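Local coordinates for protein intracellular serine protease (Bacillus licheniformis, PDB 4ZOQ) that probably acts as a serine endopeptidase of the subtilase family, a lanthipeptide protease that cuts peptide bonds in a sequence-specific way, at residues I136-D145 with M183-P193. Residues are numbered along the deposited sequence; the frame is centred on the assembly and turned at random.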
loop_
_atom_site.group_PDB
_atom_site.type_symbol
_atom_site.label_atom_id
_atom_site.label_comp_id
_atom_site.label_asym_id
_atom_site.label_seq_id
_atom_site.Cartn_x
_atom_site.Cartn_y
_atom_site.Cartn_z
ATOM N N ILE B 136 -1.479 0.172 -0.012
ATOM C CA ILE B 136 -1.355 -0.351 -1.376
ATOM C C ILE B 136 0.006 0.035 -1.991
ATOM O O ILE B 136 0.159 1.112 -2.565
ATOM C CB ILE B 136 -2.505 0.158 -2.305
ATOM C CG1 ILE B 136 -3.877 -0.092 -1.688
ATOM C CG2 ILE B 136 -2.451 -0.526 -3.665
ATOM C CD1 ILE B 136 -5.016 0.649 -2.397
ATOM N N SER B 137 0.987 -0.858 -1.871
ATOM C CA SER B 137 2.346 -0.561 -2.334
ATOM C C SER B 137 2.547 -1.003 -3.778
ATOM O O SER B 137 3.472 -1.753 -4.102
ATOM C CB SER B 137 3.404 -1.232 -1.430
ATOM O OG SER B 137 3.667 -0.472 -0.263
ATOM N N THR B 138 1.662 -0.537 -4.639
ATOM C CA THR B 138 1.713 -0.857 -6.056
ATOM C C THR B 138 0.808 0.140 -6.761
ATOM O O THR B 138 0.040 0.864 -6.118
ATOM C CB THR B 138 1.278 -2.310 -6.338
ATOM O OG1 THR B 138 1.540 -2.644 -7.709
ATOM C CG2 THR B 138 -0.206 -2.526 -5.993
ATOM N N GLY B 139 0.918 0.219 -8.075
ATOM C CA GLY B 139 0.115 1.162 -8.824
ATOM C C GLY B 139 0.231 0.879 -10.303
ATOM O O GLY B 139 1.025 0.036 -10.714
ATOM N N SER B 140 -0.563 1.574 -11.106
ATOM C CA SER B 140 -0.460 1.441 -12.538
ATOM C C SER B 140 -0.395 2.841 -13.116
ATOM O O SER B 140 -0.940 3.781 -12.521
ATOM C CB SER B 140 -1.649 0.670 -13.108
ATOM O OG SER B 140 -2.839 1.443 -13.006
ATOM N N TYR B 141 0.284 2.982 -14.255
ATOM C CA TYR B 141 0.277 4.254 -14.994
ATOM C C TYR B 141 -0.757 4.165 -16.100
ATOM O O TYR B 141 -0.584 3.442 -17.083
ATOM C CB TYR B 141 1.650 4.578 -15.542
ATOM C CG TYR B 141 2.676 4.761 -14.451
ATOM C CD1 TYR B 141 3.285 3.656 -13.866
ATOM C CD2 TYR B 141 3.033 6.035 -13.993
ATOM C CE1 TYR B 141 4.222 3.796 -12.868
ATOM C CE2 TYR B 141 3.983 6.193 -12.988
ATOM C CZ TYR B 141 4.581 5.064 -12.429
ATOM O OH TYR B 141 5.534 5.173 -11.425
ATOM N N THR B 142 -1.845 4.899 -15.907
ATOM C CA THR B 142 -3.036 4.745 -16.719
ATOM C C THR B 142 -3.279 5.931 -17.635
ATOM O O THR B 142 -3.374 7.074 -17.165
ATOM C CB THR B 142 -4.289 4.574 -15.798
ATOM O OG1 THR B 142 -4.158 3.397 -14.995
ATOM C CG2 THR B 142 -5.582 4.528 -16.602
ATOM N N SER B 143 -3.433 5.653 -18.930
ATOM C CA SER B 143 -3.801 6.694 -19.883
ATOM C C SER B 143 -5.248 7.070 -19.671
ATOM O O SER B 143 -6.120 6.202 -19.585
ATOM C CB SER B 143 -3.571 6.241 -21.324
ATOM O OG SER B 143 -2.224 5.819 -21.521
ATOM N N LEU B 144 -5.504 8.366 -19.585
ATOM C CA LEU B 144 -6.853 8.833 -19.364
ATOM C C LEU B 144 -7.584 9.051 -20.698
ATOM O O LEU B 144 -8.108 10.128 -20.964
ATOM C CB LEU B 144 -6.834 10.112 -18.538
ATOM C CG LEU B 144 -6.445 9.913 -17.077
ATOM C CD1 LEU B 144 -6.450 11.234 -16.317
ATOM C CD2 LEU B 144 -7.374 8.916 -16.423
ATOM N N ASP B 145 -7.594 8.032 -21.552
ATOM C CA ASP B 145 -8.537 8.019 -22.662
ATOM C C ASP B 145 -9.909 7.627 -22.104
ATOM O O ASP B 145 -10.087 7.589 -20.886
ATOM C CB ASP B 145 -8.093 7.074 -23.782
ATOM C CG ASP B 145 -7.875 5.662 -23.312
ATOM O OD1 ASP B 145 -8.351 5.295 -22.213
ATOM O OD2 ASP B 145 -7.247 4.896 -24.067
ATOM N N MET B 183 3.657 14.534 -15.957
ATOM C CA MET B 183 3.305 13.294 -16.632
ATOM C C MET B 183 1.866 13.373 -17.135
ATOM O O MET B 183 1.522 12.836 -18.189
ATOM C CB MET B 183 3.481 12.083 -15.709
ATOM C CG MET B 183 3.227 10.771 -16.425
ATOM S SD MET B 183 3.382 9.315 -15.402
ATOM C CE MET B 183 1.920 9.493 -14.382
ATOM N N ARG B 184 1.032 14.088 -16.391
ATOM C CA ARG B 184 -0.354 14.199 -16.758
ATOM C C ARG B 184 -0.600 15.136 -17.928
ATOM O O ARG B 184 -1.400 14.813 -18.801
ATOM C CB ARG B 184 -1.182 14.675 -15.564
ATOM C CG ARG B 184 -2.652 14.599 -15.896
ATOM C CD ARG B 184 -3.563 15.049 -14.814
ATOM N NE ARG B 184 -4.912 14.594 -15.137
ATOM C CZ ARG B 184 -5.880 14.398 -14.248
ATOM N NH1 ARG B 184 -5.640 14.570 -12.949
ATOM N NH2 ARG B 184 -7.073 13.986 -14.657
ATOM N N LYS B 185 0.092 16.279 -17.963
ATOM C CA LYS B 185 -0.104 17.259 -19.033
ATOM C C LYS B 185 0.548 16.780 -20.331
ATOM O O LYS B 185 -0.007 16.915 -21.405
ATOM C CB LYS B 185 0.452 18.627 -18.610
ATOM C CG LYS B 185 0.651 19.619 -19.748
ATOM C CD LYS B 185 0.481 21.083 -19.295
ATOM C CE LYS B 185 1.827 21.799 -19.138
ATOM N NZ LYS B 185 2.042 22.850 -20.176
ATOM N N THR B 186 1.699 16.144 -20.207
ATOM C CA THR B 186 2.438 15.665 -21.365
ATOM C C THR B 186 1.907 14.328 -21.892
ATOM O O THR B 186 1.710 14.163 -23.102
ATOM C CB THR B 186 3.954 15.528 -21.043
ATOM O OG1 THR B 186 4.508 16.830 -20.844
ATOM C CG2 THR B 186 4.682 14.903 -22.186
ATOM N N GLU B 187 1.713 13.358 -21.008
ATOM C CA GLU B 187 1.403 12.007 -21.464
ATOM C C GLU B 187 -0.051 11.612 -21.251
ATOM O O GLU B 187 -0.462 10.520 -21.647
ATOM C CB GLU B 187 2.299 11.005 -20.752
ATOM C CG GLU B 187 3.765 11.314 -20.868
ATOM C CD GLU B 187 4.622 10.102 -20.539
ATOM O OE1 GLU B 187 4.505 9.584 -19.393
ATOM O OE2 GLU B 187 5.397 9.668 -21.427
ATOM N N ASN B 188 -0.819 12.510 -20.647
ATOM C CA ASN B 188 -2.189 12.221 -20.236
ATOM C C ASN B 188 -2.294 10.930 -19.387
ATOM O O ASN B 188 -3.287 10.194 -19.450
ATOM C CB ASN B 188 -3.118 12.134 -21.448
ATOM C CG ASN B 188 -4.578 12.326 -21.057
ATOM O OD1 ASN B 188 -4.903 13.199 -20.252
ATOM N ND2 ASN B 188 -5.455 11.495 -21.596
ATOM N N LYS B 189 -1.280 10.674 -18.568
ATOM C CA LYS B 189 -1.314 9.510 -17.676
ATOM C C LYS B 189 -1.405 9.947 -16.228
ATOM O O LYS B 189 -1.070 11.073 -15.867
ATOM C CB LYS B 189 -0.088 8.621 -17.846
ATOM C CG LYS B 189 0.106 8.082 -19.230
ATOM C CD LYS B 189 1.358 7.239 -19.267
ATOM C CE LYS B 189 1.537 6.533 -20.598
ATOM N NZ LYS B 189 2.732 5.651 -20.563
ATOM N N VAL B 190 -1.863 9.014 -15.409
ATOM C CA VAL B 190 -2.069 9.236 -13.994
ATOM C C VAL B 190 -1.606 7.960 -13.286
ATOM O O VAL B 190 -1.653 6.870 -13.867
ATOM C CB VAL B 190 -3.541 9.587 -13.730
ATOM C CG1 VAL B 190 -4.440 8.357 -13.866
ATOM C CG2 VAL B 190 -3.705 10.259 -12.415
ATOM N N HIS B 191 -1.056 8.091 -12.085
ATOM C CA HIS B 191 -0.607 6.919 -11.332
ATOM C C HIS B 191 -1.721 6.574 -10.346
ATOM O O HIS B 191 -2.054 7.395 -9.493
ATOM C CB HIS B 191 0.732 7.196 -10.608
ATOM C CG HIS B 191 1.342 5.995 -9.936
ATOM N ND1 HIS B 191 1.439 5.880 -8.562
ATOM C CD2 HIS B 191 1.911 4.875 -10.446
ATOM C CE1 HIS B 191 2.040 4.744 -8.257
ATOM N NE2 HIS B 191 2.326 4.111 -9.382
ATOM N N LEU B 192 -2.278 5.370 -10.452
ATOM C CA LEU B 192 -3.447 4.962 -9.658
ATOM C C LEU B 192 -3.089 3.763 -8.778
ATOM O O LEU B 192 -2.444 2.823 -9.254
ATOM C CB LEU B 192 -4.587 4.611 -10.596
ATOM C CG LEU B 192 -5.078 5.734 -11.511
ATOM C CD1 LEU B 192 -5.991 5.170 -12.533
ATOM C CD2 LEU B 192 -5.845 6.721 -10.689
ATOM N N PRO B 193 -3.546 3.753 -7.504
ATOM C CA PRO B 193 -4.530 4.659 -6.896
ATOM C C PRO B 193 -3.966 5.912 -6.238
ATOM O O PRO B 193 -4.733 6.677 -5.652
ATOM C CB PRO B 193 -5.162 3.780 -5.815
ATOM C CG PRO B 193 -3.999 2.901 -5.332
ATOM C CD PRO B 193 -3.154 2.659 -6.584
#
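Y141 and H191 face each other as a non-hydrogen-bonded pair of antiparallel strands 140-143 and 189-192, and their rings meet obliquely, planes at 47°. Y141 CG is set beside its backbone N and anti to the carbonyl carbon (chi1 -62°), which swings the ring alongside the H191 side chain. From CB outward, CG and CD1 lie near H191 CD2; CE1 and CE2 come closer to that carbon, and Y141 CZ is nearest at 3.3 Å, with H191 CD2 over one ring face, offset toward the rim; at the tip, OH lies near H191 CD2 and NE2. At the edge, Y141 CD2 meets M183 SD at 3.6 Å, a Met-aromatic contact, with M183 CE in the ring plane; the hydroxyl is hydrogen-bonded to N216 ND2, as H191 ND1 is to S194 OG, and K176 makes a cation-pi contact with the Y141 ring. An alanine at Y141 is likely to uncover H191 CD2 and M183 SD together and leave N216 without its phenolic mate. This two-stranded sheet stands beside the mostly parallel main sheet of the subtilase fold: residues 137-139 lead to it from strand 133-136, and T138 lies near H86 and D51, predicted members of the charge relay. S140 and L192 exchange two backbone hydrogen bonds, as do T142 and V190; T142 N to V190 O is 2.8 Å and nearly straight (174°). On the side of the sheet bearing T142 and V190, L192 CD1 approaches T142 OG1 to 3.5 Å, and helix 146-164 packs there through L151 and M152. Beyond the strands, L144 N donates to N188 O at 2.9 Å, while N188 ND2 returns a weak bond to L144 O. L144 CD2 rests on V190 CG1, and its other methyl, CD1, touches R184 NH2. At the opposite end I136 CD1 packs against CG of P193, which follows a cis peptide bond.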